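Local structure of Slr1438 protein (3K25) at residues V35-Q41 against L138-L143; I45-D49 against V60-I64; F167-E171 against F220-R225; L177-D183 against H193-G197. The protein is of unknown function but belongs to the aldose 1-epimerase family, so it probably binds a carbohydrate and may act as an isomerase. All blocks are in the same frame, centred on the assembly; numbering follows the deposited sequence.

Contact 1. Residues V35-Q41 against L138-L143; sequences VTEWTVQ and LQGHSL
With CG anti to the backbone N (chi1 172°), the indole of Trp-38 swings off strand 34-40 and comes to lie beneath CB of Leu-143. That CB is a CH-pi partner of the six-membered ring, 4.0 Å from the centroid and 19° off the ring normal. CD1 of Leu-138 lies 3.7 Å from Trp-38 NE1, approaching obliquely. Water 1 sits in the indole plane at the edge, weakly bound by NE1 (3.1 Å), and donates to Gly-140 O at 2.9 Å, so it ties the ring to the turn backbone. Before Trp-38 in the strand, Val-35 CG2 and Leu-143 CD2 meet tip to tip; after it, Val-40 CG1 faces the edge of the His-141 imidazole, 3.6 Å from ND1. Were Trp-38 cut back to alanine, the loss is likely to open a gap beneath Leu-143 CB and take from water 1 its weak indole partner. Segment 138-143 is a two-residue beta-hairpin turn with its flanking strand ends, closed by Ser-142 N to Gln-139 O (2.9 Å), with Gly-140 at positive phi. Strand 34-40 belongs to a different sheet, and the contact is characteristic of layered antiparallel sheets, as in the beta-sandwich of the galactose mutarotase clan.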
loop_
_atom_site.group_PDB
_atom_site.type_symbol
_atom_site.label_atom_id
_atom_site.label_comp_id
_atom_site.label_asym_id
_atom_site.label_seq_id
_atom_site.Cartn_x
_atom_site.Cartn_y
_atom_site.Cartn_z
ATOM N N VAL A 35 4.105 -5.298 5.190
ATOM C CA VAL A 35 4.739 -6.409 4.480
ATOM C C VAL A 35 6.030 -5.717 4.027
ATOM O O VAL A 35 5.975 -4.730 3.296
ATOM C CB VAL A 35 3.954 -6.817 3.199
ATOM C CG1 VAL A 35 4.816 -7.713 2.317
ATOM C CG2 VAL A 35 2.691 -7.538 3.569
ATOM N N THR A 36 7.184 -6.202 4.454
ATOM C CA THR A 36 8.419 -5.544 4.063
ATOM C C THR A 36 9.079 -6.202 2.868
ATOM O O THR A 36 9.426 -5.530 1.903
ATOM C CB THR A 36 9.412 -5.541 5.209
ATOM O OG1 THR A 36 9.650 -6.893 5.619
ATOM C CG2 THR A 36 8.858 -4.767 6.384
ATOM N N GLU A 37 9.252 -7.519 2.937
ATOM C CA GLU A 37 9.898 -8.250 1.848
ATOM C C GLU A 37 9.108 -9.477 1.439
ATOM O O GLU A 37 8.405 -10.071 2.252
ATOM C CB GLU A 37 11.313 -8.673 2.260
ATOM C CG GLU A 37 12.136 -7.559 2.882
ATOM C CD GLU A 37 13.613 -7.898 2.992
ATOM O OE1 GLU A 37 13.955 -9.072 3.261
ATOM O OE2 GLU A 37 14.440 -6.981 2.820
ATOM N N TRP A 38 9.234 -9.855 0.172
ATOM C CA TRP A 38 8.534 -11.019 -0.368
ATOM C C TRP A 38 9.389 -11.674 -1.448
ATOM O O TRP A 38 9.856 -10.995 -2.359
ATOM C CB TRP A 38 7.186 -10.574 -0.945
ATOM C CG TRP A 38 6.411 -11.620 -1.704
ATOM C CD1 TRP A 38 6.523 -12.977 -1.594
ATOM C CD2 TRP A 38 5.354 -11.380 -2.650
ATOM N NE1 TRP A 38 5.598 -13.598 -2.407
ATOM C CE2 TRP A 38 4.869 -12.643 -3.066
ATOM C CE3 TRP A 38 4.769 -10.220 -3.182
ATOM C CZ2 TRP A 38 3.825 -12.782 -3.989
ATOM C CZ3 TRP A 38 3.726 -10.356 -4.101
ATOM C CH2 TRP A 38 3.266 -11.634 -4.495
ATOM N N THR A 39 9.623 -12.982 -1.329
ATOM C CA THR A 39 10.418 -13.718 -2.326
ATOM C C THR A 39 9.762 -14.996 -2.828
ATOM O O THR A 39 9.163 -15.759 -2.071
ATOM C CB THR A 39 11.825 -14.116 -1.819
ATOM O OG1 THR A 39 11.709 -15.008 -0.700
ATOM C CG2 THR A 39 12.616 -12.893 -1.442
ATOM N N VAL A 40 9.895 -15.203 -4.131
ATOM C CA VAL A 40 9.363 -16.368 -4.817
ATOM C C VAL A 40 10.539 -17.055 -5.488
ATOM O O VAL A 40 11.153 -16.509 -6.399
ATOM C CB VAL A 40 8.339 -15.952 -5.874
ATOM C CG1 VAL A 40 6.981 -15.784 -5.229
ATOM C CG2 VAL A 40 8.760 -14.627 -6.498
ATOM N N GLN A 41 10.856 -18.257 -5.025
ATOM C CA GLN A 41 11.977 -19.008 -5.572
ATOM C C GLN A 41 13.266 -18.259 -5.280
ATOM O O GLN A 41 14.240 -18.370 -6.021
ATOM C CB GLN A 41 11.824 -19.199 -7.081
ATOM C CG GLN A 41 10.582 -19.971 -7.469
ATOM C CD GLN A 41 10.491 -20.208 -8.960
ATOM O OE1 GLN A 41 10.496 -19.266 -9.754
ATOM N NE2 GLN A 41 10.406 -21.474 -9.351
ATOM N N LEU A 138 -0.778 -15.775 1.952
ATOM C CA LEU A 138 0.299 -16.099 1.028
ATOM C C LEU A 138 0.177 -17.524 0.505
ATOM O O LEU A 138 0.162 -18.466 1.288
ATOM C CB LEU A 138 1.646 -15.958 1.724
ATOM C CG LEU A 138 2.823 -16.242 0.790
ATOM C CD1 LEU A 138 3.157 -14.949 0.052
ATOM C CD2 LEU A 138 4.048 -16.736 1.575
ATOM N N GLN A 139 0.068 -17.667 -0.813
ATOM C CA GLN A 139 -0.003 -18.978 -1.447
ATOM C C GLN A 139 0.642 -18.932 -2.818
ATOM O O GLN A 139 0.601 -17.910 -3.505
ATOM C CB GLN A 139 -1.435 -19.477 -1.643
ATOM C CG GLN A 139 -1.488 -20.486 -2.813
ATOM C CD GLN A 139 -2.881 -20.932 -3.212
ATOM O OE1 GLN A 139 -3.807 -20.120 -3.320
ATOM N NE2 GLN A 139 -3.033 -22.234 -3.463
ATOM N N GLY A 140 1.217 -20.064 -3.211
ATOM C CA GLY A 140 1.847 -20.175 -4.506
ATOM C C GLY A 140 2.664 -18.963 -4.882
ATOM O O GLY A 140 3.658 -18.661 -4.234
ATOM N N HIS A 141 2.245 -18.258 -5.925
ATOM C CA HIS A 141 2.987 -17.092 -6.373
ATOM C C HIS A 141 2.226 -15.790 -6.194
ATOM O O HIS A 141 2.413 -14.840 -6.958
ATOM C CB HIS A 141 3.384 -17.269 -7.840
ATOM C CG HIS A 141 4.429 -18.318 -8.059
ATOM N ND1 HIS A 141 5.744 -18.153 -7.678
ATOM C CD2 HIS A 141 4.351 -19.556 -8.606
ATOM C CE1 HIS A 141 6.430 -19.240 -7.981
ATOM N NE2 HIS A 141 5.608 -20.107 -8.545
ATOM N N SER A 142 1.379 -15.725 -5.176
ATOM C CA SER A 142 0.624 -14.504 -4.968
ATOM C C SER A 142 0.411 -14.110 -3.516
ATOM O O SER A 142 0.541 -14.926 -2.598
ATOM C CB SER A 142 -0.737 -14.611 -5.663
ATOM O OG SER A 142 -1.584 -15.534 -5.002
ATOM N N LEU A 143 0.083 -12.835 -3.329
ATOM C CA LEU A 143 -0.207 -12.273 -2.017
ATOM C C LEU A 143 -1.538 -11.559 -2.089
ATOM O O LEU A 143 -1.727 -10.653 -2.908
ATOM C CB LEU A 143 0.857 -11.270 -1.583
ATOM C CG LEU A 143 0.473 -10.572 -0.277
ATOM C CD1 LEU A 143 0.041 -11.576 0.772
ATOM C CD2 LEU A 143 1.652 -9.774 0.198
HETATM O O HOH W 1 3.664 -15.932 -3.163
#

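Contact 2. Residues I45-D49 against V60-I64; sequences ILYFD and VRGGI
Arg-61 and Leu-46 have the most surface buried here, and Gly-63 comes next. The motif is a single beta bridge, Phe-48 opposite Gly-62 with their CA atoms 4.0 Å apart, formed between two irregular segments that connect strands 43-44 and 66-67 of the aldose 1-epimerase fold. Arg-61 contributes mainly through its carbonyl. Its O accepts Asp-49 N at 3.0 Å (N-H...O 157°) and also lies at the edge of the Tyr-47 ring, near CE1. The end of the Arg-61 side chain leads away, with the chain bent at chi2 (-89°), and it touches Arg-52, Lys-248 and Tyr-166. Gly-63 supplies the second bond of the bridge, its N reaching Tyr-47 O at 2.8 Å (152°), with the donor nearly along the C=O axis. The two bonds flank the Phe-48 and Gly-62 pair, which fixes the register. Leu-46 forms the apolar end: its side chain crosses that of Ile-64 at about a right angle, CD1 to CD1 3.8 Å. Leu-46 also rests on Val-35 and Phe-167, linking this bridge to strands 34-40 and 157-168. The Phe-48 ring turns its edge to the Gly-62 and Gly-63 peptide, and beyond it CE1 comes 3.9 Å from Val-60 CG2.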
loop_
_atom_site.group_PDB
_atom_site.type_symbol
_atom_site.label_atom_id
_atom_site.label_comp_id
_atom_site.label_asym_id
_atom_site.label_seq_id
_atom_site.Cartn_x
_atom_site.Cartn_y
_atom_site.Cartn_z
ATOM N N ILE A 45 10.580 -10.037 -5.058
ATOM C CA ILE A 45 9.497 -9.458 -5.820
ATOM C C ILE A 45 9.191 -8.045 -5.317
ATOM O O ILE A 45 8.677 -7.220 -6.068
ATOM C CB ILE A 45 8.266 -10.397 -5.788
ATOM C CG1 ILE A 45 6.986 -9.630 -6.065
ATOM C CG2 ILE A 45 8.189 -11.116 -4.479
ATOM C CD1 ILE A 45 5.835 -10.576 -6.334
ATOM N N LEU A 46 9.543 -7.757 -4.060
ATOM C CA LEU A 46 9.350 -6.419 -3.485
ATOM C C LEU A 46 10.691 -5.742 -3.246
ATOM O O LEU A 46 11.702 -6.415 -3.043
ATOM C CB LEU A 46 8.627 -6.487 -2.143
ATOM C CG LEU A 46 7.121 -6.733 -2.155
ATOM C CD1 LEU A 46 6.596 -6.891 -0.723
ATOM C CD2 LEU A 46 6.452 -5.566 -2.853
ATOM N N TYR A 47 10.699 -4.411 -3.276
ATOM C CA TYR A 47 11.915 -3.639 -3.020
ATOM C C TYR A 47 11.847 -3.192 -1.574
ATOM O O TYR A 47 10.760 -2.894 -1.082
ATOM C CB TYR A 47 11.978 -2.408 -3.921
ATOM C CG TYR A 47 12.903 -1.307 -3.417
ATOM C CD1 TYR A 47 12.498 -0.421 -2.407
ATOM C CD2 TYR A 47 14.170 -1.132 -3.971
ATOM C CE1 TYR A 47 13.333 0.615 -1.974
ATOM C CE2 TYR A 47 15.010 -0.106 -3.546
ATOM C CZ TYR A 47 14.590 0.764 -2.553
ATOM O OH TYR A 47 15.425 1.788 -2.162
ATOM N N PHE A 48 12.989 -3.121 -0.895
ATOM C CA PHE A 48 12.968 -2.706 0.500
ATOM C C PHE A 48 14.276 -2.097 0.970
ATOM O O PHE A 48 15.320 -2.738 0.929
ATOM C CB PHE A 48 12.618 -3.897 1.395
ATOM C CG PHE A 48 12.176 -3.505 2.778
ATOM C CD1 PHE A 48 11.021 -2.742 2.962
ATOM C CD2 PHE A 48 12.905 -3.897 3.896
ATOM C CE1 PHE A 48 10.595 -2.373 4.241
ATOM C CE2 PHE A 48 12.490 -3.533 5.178
ATOM C CZ PHE A 48 11.327 -2.767 5.349
ATOM N N ASP A 49 14.209 -0.858 1.432
ATOM C CA ASP A 49 15.393 -0.163 1.914
ATOM C C ASP A 49 15.633 -0.506 3.388
ATOM O O ASP A 49 15.118 0.166 4.286
ATOM C CB ASP A 49 15.203 1.344 1.757
ATOM C CG ASP A 49 16.468 2.119 2.044
ATOM O OD1 ASP A 49 17.242 1.664 2.917
ATOM O OD2 ASP A 49 16.677 3.185 1.412
ATOM N N VAL A 60 8.917 4.587 5.683
ATOM C CA VAL A 60 9.358 3.357 5.061
ATOM C C VAL A 60 9.382 3.524 3.551
ATOM O O VAL A 60 8.467 4.108 2.972
ATOM C CB VAL A 60 8.447 2.165 5.460
ATOM C CG1 VAL A 60 6.982 2.590 5.445
ATOM C CG2 VAL A 60 8.667 1.010 4.504
ATOM N N ARG A 61 10.455 3.027 2.938
ATOM C CA ARG A 61 10.658 3.067 1.490
ATOM C C ARG A 61 10.833 1.643 1.014
ATOM O O ARG A 61 11.937 1.099 1.042
ATOM C CB ARG A 61 11.917 3.848 1.127
ATOM C CG ARG A 61 11.770 5.342 1.198
ATOM C CD ARG A 61 11.287 5.937 -0.116
ATOM N NE ARG A 61 11.065 7.373 0.030
ATOM C CZ ARG A 61 10.060 7.904 0.725
ATOM N NH1 ARG A 61 9.176 7.114 1.328
ATOM N NH2 ARG A 61 9.956 9.225 0.847
ATOM N N GLY A 62 9.737 1.043 0.579
ATOM C CA GLY A 62 9.791 -0.321 0.105
ATOM C C GLY A 62 8.657 -1.066 0.759
ATOM O O GLY A 62 7.916 -0.482 1.540
ATOM N N GLY A 63 8.514 -2.348 0.456
ATOM C CA GLY A 63 7.433 -3.099 1.056
ATOM C C GLY A 63 6.074 -2.636 0.562
ATOM O O GLY A 63 5.945 -2.114 -0.556
ATOM N N ILE A 64 5.056 -2.810 1.400
ATOM C CA ILE A 64 3.707 -2.431 1.027
ATOM C C ILE A 64 3.020 -1.557 2.077
ATOM O O ILE A 64 2.209 -2.031 2.880
ATOM C CB ILE A 64 2.864 -3.685 0.760
ATOM C CG1 ILE A 64 3.628 -4.620 -0.179
ATOM C CG2 ILE A 64 1.547 -3.292 0.102
ATOM C CD1 ILE A 64 2.958 -5.947 -0.395
#

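Contact 3. Residues F167-E171 against F220-R225; sequences FFCRE and FIDPDR
Apolar contact joins Phe-167 to Phe-220: the edge of the Phe-220 ring meets the other side chain, its CZ 3.9 Å from Phe-167 CB. The Phe-220 ring reaches there with its CG between the backbone N and the carbonyl carbon (chi1 75°). A looser contact sets the Phe-168 ring against Arg-225, CD2 of the ring 4.1 Å from CD of the arginine. CD2 also stands over one face of the guanidinium, although ring and guanidinium planes are 59° apart, so the two are not stacked flat.

The charged interactions lie within segment 220-225 and hold Arg-225 where it meets Phe-168. Its NH1 forms a salt bridge with Asp-222 OD2 at 3.1 Å, and its backbone N gives the same oxygen a weak hydrogen bond. NH1 also comes 2.8 Å from Phe-168 O, but at an angle too poor for a hydrogen bond. A leucine in place of Arg-225 would probably leave the Asp-222 carboxylate without its cationic mate and freer to turn.

At the rim, Glu-171 CB and CG lie against the Asp-224 carboxylate, with the like-charged Glu-171 OE2 and Asp-224 OD2 4.7 Å apart and the carboxylate planes at 71°.

The Phe-167 side is covered by strands 227-233 and 250-256 through Ile-229, Val-231 and Leu-253. Strand 217-222 runs between 227-233 and 176-178, so the contact joins the end of strand 157-168 to that neighbouring sheet.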
loop_
_atom_site.group_PDB
_atom_site.type_symbol
_atom_site.label_atom_id
_atom_site.label_comp_id
_atom_site.label_asym_id
_atom_site.label_seq_id
_atom_site.Cartn_x
_atom_site.Cartn_y
_atom_site.Cartn_z
ATOM N N PHE A 167 7.357 -2.599 -6.029
ATOM C CA PHE A 167 7.814 -3.780 -6.749
ATOM C C PHE A 167 9.246 -3.624 -7.237
ATOM O O PHE A 167 9.631 -2.552 -7.730
ATOM C CB PHE A 167 6.886 -4.059 -7.910
ATOM C CG PHE A 167 5.481 -4.329 -7.482
ATOM C CD1 PHE A 167 5.183 -5.457 -6.724
ATOM C CD2 PHE A 167 4.449 -3.455 -7.829
ATOM C CE1 PHE A 167 3.890 -5.718 -6.320
ATOM C CE2 PHE A 167 3.148 -3.705 -7.431
ATOM C CZ PHE A 167 2.860 -4.844 -6.672
ATOM N N PHE A 168 10.036 -4.691 -7.077
ATOM C CA PHE A 168 11.443 -4.671 -7.483
ATOM C C PHE A 168 11.509 -4.426 -8.971
ATOM O O PHE A 168 10.760 -5.024 -9.737
ATOM C CB PHE A 168 12.133 -5.998 -7.144
ATOM C CG PHE A 168 13.631 -5.988 -7.385
ATOM C CD1 PHE A 168 14.453 -5.074 -6.724
ATOM C CD2 PHE A 168 14.217 -6.895 -8.268
ATOM C CE1 PHE A 168 15.837 -5.062 -6.938
ATOM C CE2 PHE A 168 15.599 -6.888 -8.486
ATOM C CZ PHE A 168 16.408 -5.968 -7.818
ATOM N N CYS A 169 12.411 -3.549 -9.381
ATOM C CA CYS A 169 12.525 -3.228 -10.785
ATOM C C CYS A 169 13.829 -2.494 -11.073
ATOM O O CYS A 169 13.958 -1.307 -10.773
ATOM C CB CYS A 169 11.341 -2.356 -11.180
ATOM S SG CYS A 169 11.177 -2.109 -12.944
ATOM N N ARG A 170 14.786 -3.202 -11.667
ATOM C CA ARG A 170 16.088 -2.625 -11.988
ATOM C C ARG A 170 16.112 -2.073 -13.402
ATOM O O ARG A 170 16.293 -0.874 -13.610
ATOM C CB ARG A 170 17.175 -3.687 -11.837
ATOM C CG ARG A 170 18.595 -3.187 -12.036
ATOM C CD ARG A 170 19.571 -4.343 -11.879
ATOM N NE ARG A 170 19.472 -4.967 -10.559
ATOM C CZ ARG A 170 19.907 -6.192 -10.269
ATOM N NH1 ARG A 170 20.474 -6.939 -11.209
ATOM N NH2 ARG A 170 19.775 -6.672 -9.037
ATOM N N GLU A 171 15.932 -2.960 -14.372
ATOM C CA GLU A 171 15.930 -2.571 -15.776
ATOM C C GLU A 171 14.550 -2.049 -16.148
ATOM O O GLU A 171 13.695 -2.806 -16.605
ATOM C CB GLU A 171 16.288 -3.774 -16.654
ATOM C CG GLU A 171 17.611 -4.439 -16.298
ATOM C CD GLU A 171 18.771 -3.459 -16.272
ATOM O OE1 GLU A 171 18.929 -2.694 -17.249
ATOM O OE2 GLU A 171 19.530 -3.461 -15.276
ATOM N N PHE A 220 2.495 -5.246 -15.185
ATOM C CA PHE A 220 3.668 -4.821 -15.940
ATOM C C PHE A 220 4.574 -6.029 -16.115
ATOM O O PHE A 220 4.625 -6.914 -15.257
ATOM C CB PHE A 220 4.403 -3.671 -15.241
ATOM C CG PHE A 220 5.194 -4.083 -14.037
ATOM C CD1 PHE A 220 6.497 -4.570 -14.174
ATOM C CD2 PHE A 220 4.654 -3.957 -12.757
ATOM C CE1 PHE A 220 7.259 -4.918 -13.051
ATOM C CE2 PHE A 220 5.407 -4.305 -11.625
ATOM C CZ PHE A 220 6.714 -4.785 -11.775
ATOM N N ILE A 221 5.267 -6.072 -17.243
ATOM C CA ILE A 221 6.138 -7.196 -17.538
ATOM C C ILE A 221 7.585 -6.756 -17.700
ATOM O O ILE A 221 7.890 -5.863 -18.492
ATOM C CB ILE A 221 5.652 -7.926 -18.818
ATOM C CG1 ILE A 221 4.152 -8.222 -18.689
ATOM C CG2 ILE A 221 6.432 -9.231 -19.019
ATOM C CD1 ILE A 221 3.532 -8.883 -19.900
ATOM N N ASP A 222 8.465 -7.374 -16.920
ATOM C CA ASP A 222 9.886 -7.070 -16.979
ATOM C C ASP A 222 10.616 -8.251 -17.604
ATOM O O ASP A 222 10.765 -9.306 -16.983
ATOM C CB ASP A 222 10.440 -6.792 -15.581
ATOM C CG ASP A 222 11.940 -6.557 -15.590
ATOM O OD1 ASP A 222 12.428 -5.875 -16.519
ATOM O OD2 ASP A 222 12.630 -7.045 -14.671
ATOM N N PRO A 223 11.061 -8.094 -18.860
ATOM C CA PRO A 223 11.775 -9.160 -19.561
ATOM C C PRO A 223 13.093 -9.514 -18.882
ATOM O O PRO A 223 13.403 -10.689 -18.701
ATOM C CB PRO A 223 11.978 -8.578 -20.958
ATOM C CG PRO A 223 10.782 -7.707 -21.130
ATOM C CD PRO A 223 10.726 -7.004 -19.790
ATOM N N ASP A 224 13.863 -8.496 -18.507
ATOM C CA ASP A 224 15.145 -8.737 -17.860
ATOM C C ASP A 224 15.022 -9.843 -16.830
ATOM O O ASP A 224 15.862 -10.735 -16.770
ATOM C CB ASP A 224 15.665 -7.472 -17.184
ATOM C CG ASP A 224 16.944 -7.721 -16.409
ATOM O OD1 ASP A 224 17.911 -8.230 -17.015
ATOM O OD2 ASP A 224 16.981 -7.415 -15.197
ATOM N N ARG A 225 13.972 -9.782 -16.020
ATOM C CA ARG A 225 13.745 -10.799 -15.001
ATOM C C ARG A 225 12.797 -11.856 -15.539
ATOM O O ARG A 225 12.539 -12.863 -14.885
ATOM C CB ARG A 225 13.170 -10.166 -13.733
ATOM C CG ARG A 225 14.200 -9.474 -12.846
ATOM C CD ARG A 225 13.560 -8.352 -12.053
ATOM N NE ARG A 225 12.248 -8.736 -11.537
ATOM C CZ ARG A 225 11.189 -7.927 -11.500
ATOM N NH1 ARG A 225 11.280 -6.676 -11.947
ATOM N NH2 ARG A 225 10.033 -8.372 -11.028
#

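Contact 4. Residues L177-D183 against H193-G197; sequences LAIPAND and HGYDG. With PO4 (phosphate ion), chain C.
Tyr-195 and Asn-182 meet just beyond the short antiparallel ladder of strands 183-186 and 192-194, where the segment leaving strand 176-178 folds round the tyrosine ring. The backbone N of Tyr-195 bonds to Asn-182 O at 2.8 Å with an N-H...O angle of 160°, the donor standing 51° out of the carbonyl plane. Tyr-195 CG is anti to the backbone N (chi1 179°), which carries the ring in along the 179-181 backbone. Its edge faces two carbonyls there: CD2 lies 3.5 Å from Ala-181 O, and CE2 approaches Ile-179 O. The ring and the Ile-179 side chain cross at about a right angle, CB of the isoleucine 3.8 Å from CE2, while the phenol OH ends beside Leu-177 CB. One ring face is covered by Gly-197 N of the same segment, and Phe-210 of strand 205-210 meets Tyr-195 edge-to-face. Pro-180 centres an inverse gamma turn, and this sharp bend brings the Ile-179 and Ala-181 carbonyls to the same ring edge. In the ladder itself Asp-183 and Gly-194 form a non-hydrogen-bonded antiparallel pair, CA to CA 4.4 Å; alongside it Asp-183 CA makes a CA-H...O contact with His-193 O. The Asp-183 side chain bends over this pair, its OD1 close to Gly-194 CA. At the exposed end, a phosphate ion, probably from the crystallisation liquor, is gripped through one oxygen: its O3 accepts from Gly-194 N at 2.9 Å and from His-193 ND1 at 3.1 Å, at the edge of the imidazole.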
loop_
_atom_site.group_PDB
_atom_site.type_symbol
_atom_site.label_atom_id
_atom_site.label_comp_id
_atom_site.label_asym_id
_atom_site.label_seq_id
_atom_site.Cartn_x
_atom_site.Cartn_y
_atom_site.Cartn_z
ATOM N N LEU A 177 4.083 -2.040 -19.801
ATOM C CA LEU A 177 2.988 -1.615 -18.927
ATOM C C LEU A 177 1.595 -1.969 -19.447
ATOM O O LEU A 177 1.394 -2.217 -20.635
ATOM C CB LEU A 177 3.055 -0.105 -18.665
ATOM C CG LEU A 177 4.060 0.353 -17.604
ATOM C CD1 LEU A 177 3.863 1.842 -17.308
ATOM C CD2 LEU A 177 3.862 -0.471 -16.336
ATOM N N ALA A 178 0.631 -1.981 -18.535
ATOM C CA ALA A 178 -0.741 -2.308 -18.873
ATOM C C ALA A 178 -1.663 -1.688 -17.837
ATOM O O ALA A 178 -2.185 -2.369 -16.951
ATOM C CB ALA A 178 -0.925 -3.821 -18.913
ATOM N N ILE A 179 -1.841 -0.379 -17.961
ATOM C CA ILE A 179 -2.700 0.387 -17.073
ATOM C C ILE A 179 -3.977 0.710 -17.855
ATOM O O ILE A 179 -3.914 1.256 -18.950
ATOM C CB ILE A 179 -1.990 1.673 -16.661
ATOM C CG1 ILE A 179 -0.610 1.315 -16.088
ATOM C CG2 ILE A 179 -2.845 2.448 -15.670
ATOM C CD1 ILE A 179 0.318 2.507 -15.875
ATOM N N PRO A 180 -5.152 0.369 -17.298
ATOM C CA PRO A 180 -6.466 0.599 -17.918
ATOM C C PRO A 180 -7.019 2.012 -17.790
ATOM O O PRO A 180 -8.037 2.243 -17.137
ATOM C CB PRO A 180 -7.347 -0.424 -17.224
ATOM C CG PRO A 180 -6.804 -0.379 -15.817
ATOM C CD PRO A 180 -5.295 -0.343 -16.013
ATOM N N ALA A 181 -6.342 2.951 -18.433
ATOM C CA ALA A 181 -6.743 4.350 -18.427
ATOM C C ALA A 181 -6.390 4.987 -19.762
ATOM O O ALA A 181 -5.753 4.369 -20.608
ATOM C CB ALA A 181 -6.037 5.089 -17.307
ATOM N N ASN A 182 -6.795 6.236 -19.945
ATOM C CA ASN A 182 -6.506 6.947 -21.176
ATOM C C ASN A 182 -5.774 8.236 -20.864
ATOM O O ASN A 182 -5.227 8.882 -21.753
ATOM C CB ASN A 182 -7.806 7.246 -21.928
ATOM C CG ASN A 182 -8.449 5.991 -22.506
ATOM O OD1 ASN A 182 -7.785 5.184 -23.155
ATOM N ND2 ASN A 182 -9.749 5.833 -22.283
ATOM N N ASP A 183 -5.766 8.598 -19.586
ATOM C CA ASP A 183 -5.113 9.819 -19.129
ATOM C C ASP A 183 -4.600 9.640 -17.713
ATOM O O ASP A 183 -5.078 8.780 -16.981
ATOM C CB ASP A 183 -6.105 10.980 -19.131
ATOM C CG ASP A 183 -6.615 11.314 -20.510
ATOM O OD1 ASP A 183 -5.784 11.706 -21.361
ATOM O OD2 ASP A 183 -7.839 11.186 -20.741
ATOM N N HIS A 193 -2.270 14.457 -18.699
ATOM C CA HIS A 193 -1.543 13.986 -19.871
ATOM C C HIS A 193 -2.212 12.756 -20.461
ATOM O O HIS A 193 -2.763 11.927 -19.736
ATOM C CB HIS A 193 -0.106 13.617 -19.499
ATOM C CG HIS A 193 0.735 14.783 -19.102
ATOM N ND1 HIS A 193 1.139 15.748 -19.999
ATOM C CD2 HIS A 193 1.234 15.154 -17.900
ATOM C CE1 HIS A 193 1.849 16.664 -19.366
ATOM N NE2 HIS A 193 1.922 16.327 -18.091
ATOM N N GLY A 194 -2.144 12.634 -21.780
ATOM C CA GLY A 194 -2.741 11.488 -22.426
ATOM C C GLY A 194 -1.872 10.271 -22.198
ATOM O O GLY A 194 -0.647 10.376 -22.097
ATOM N N TYR A 195 -2.503 9.110 -22.113
ATOM C CA TYR A 195 -1.784 7.866 -21.896
ATOM C C TYR A 195 -2.055 6.945 -23.078
ATOM O O TYR A 195 -3.199 6.601 -23.353
ATOM C CB TYR A 195 -2.250 7.223 -20.582
ATOM C CG TYR A 195 -1.585 5.906 -20.266
ATOM C CD1 TYR A 195 -0.210 5.826 -20.052
ATOM C CD2 TYR A 195 -2.335 4.734 -20.205
ATOM C CE1 TYR A 195 0.405 4.612 -19.790
ATOM C CE2 TYR A 195 -1.732 3.507 -19.939
ATOM C CZ TYR A 195 -0.362 3.454 -19.735
ATOM O OH TYR A 195 0.222 2.233 -19.491
ATOM N N ASP A 196 -0.992 6.552 -23.773
ATOM C CA ASP A 196 -1.118 5.695 -24.947
ATOM C C ASP A 196 -0.947 4.214 -24.656
ATOM O O ASP A 196 -1.289 3.369 -25.479
ATOM C CB ASP A 196 -0.104 6.119 -26.011
ATOM C CG ASP A 196 1.328 6.005 -25.529
ATOM O OD1 ASP A 196 2.238 6.383 -26.294
ATOM O OD2 ASP A 196 1.546 5.541 -24.389
ATOM N N GLY A 197 -0.414 3.894 -23.486
ATOM C CA GLY A 197 -0.218 2.498 -23.147
ATOM C C GLY A 197 1.237 2.181 -22.879
ATOM O O GLY A 197 1.626 1.013 -22.792
HETATM P P PO4 C . -0.452 15.421 -23.601
HETATM O O1 PO4 C . -0.383 14.793 -24.946
HETATM O O2 PO4 C . -1.853 15.836 -23.322
HETATM O O3 PO4 C . -0.011 14.443 -22.575
HETATM O O4 PO4 C . 0.438 16.612 -23.561
#

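Contacts 1, 2 and 3 form a connected series. Contact 1 meets contact 2 through two probable backbone hydrogen bonds, Val-35 O to Ile-64 N (2.9 Å) and Trp-38 O to Ile-45 N (3.0 Å). Ile-45 in turn joins contact 3, its O lying 3.0 Å from Phe-168 N, again a probable hydrogen bond. Contact 3 reaches contact 4 by packing, Phe-220 CB to Leu-177 CD2, through neighbouring strands 217-222 and 176-178 of one sheet. Contacts 1 and 4 are farthest apart, their centres about 28 Å from each other. The phosphate belongs to contact 4 alone, and contact 2 comes no nearer to contact 4 than about 13 Å between nearest atoms.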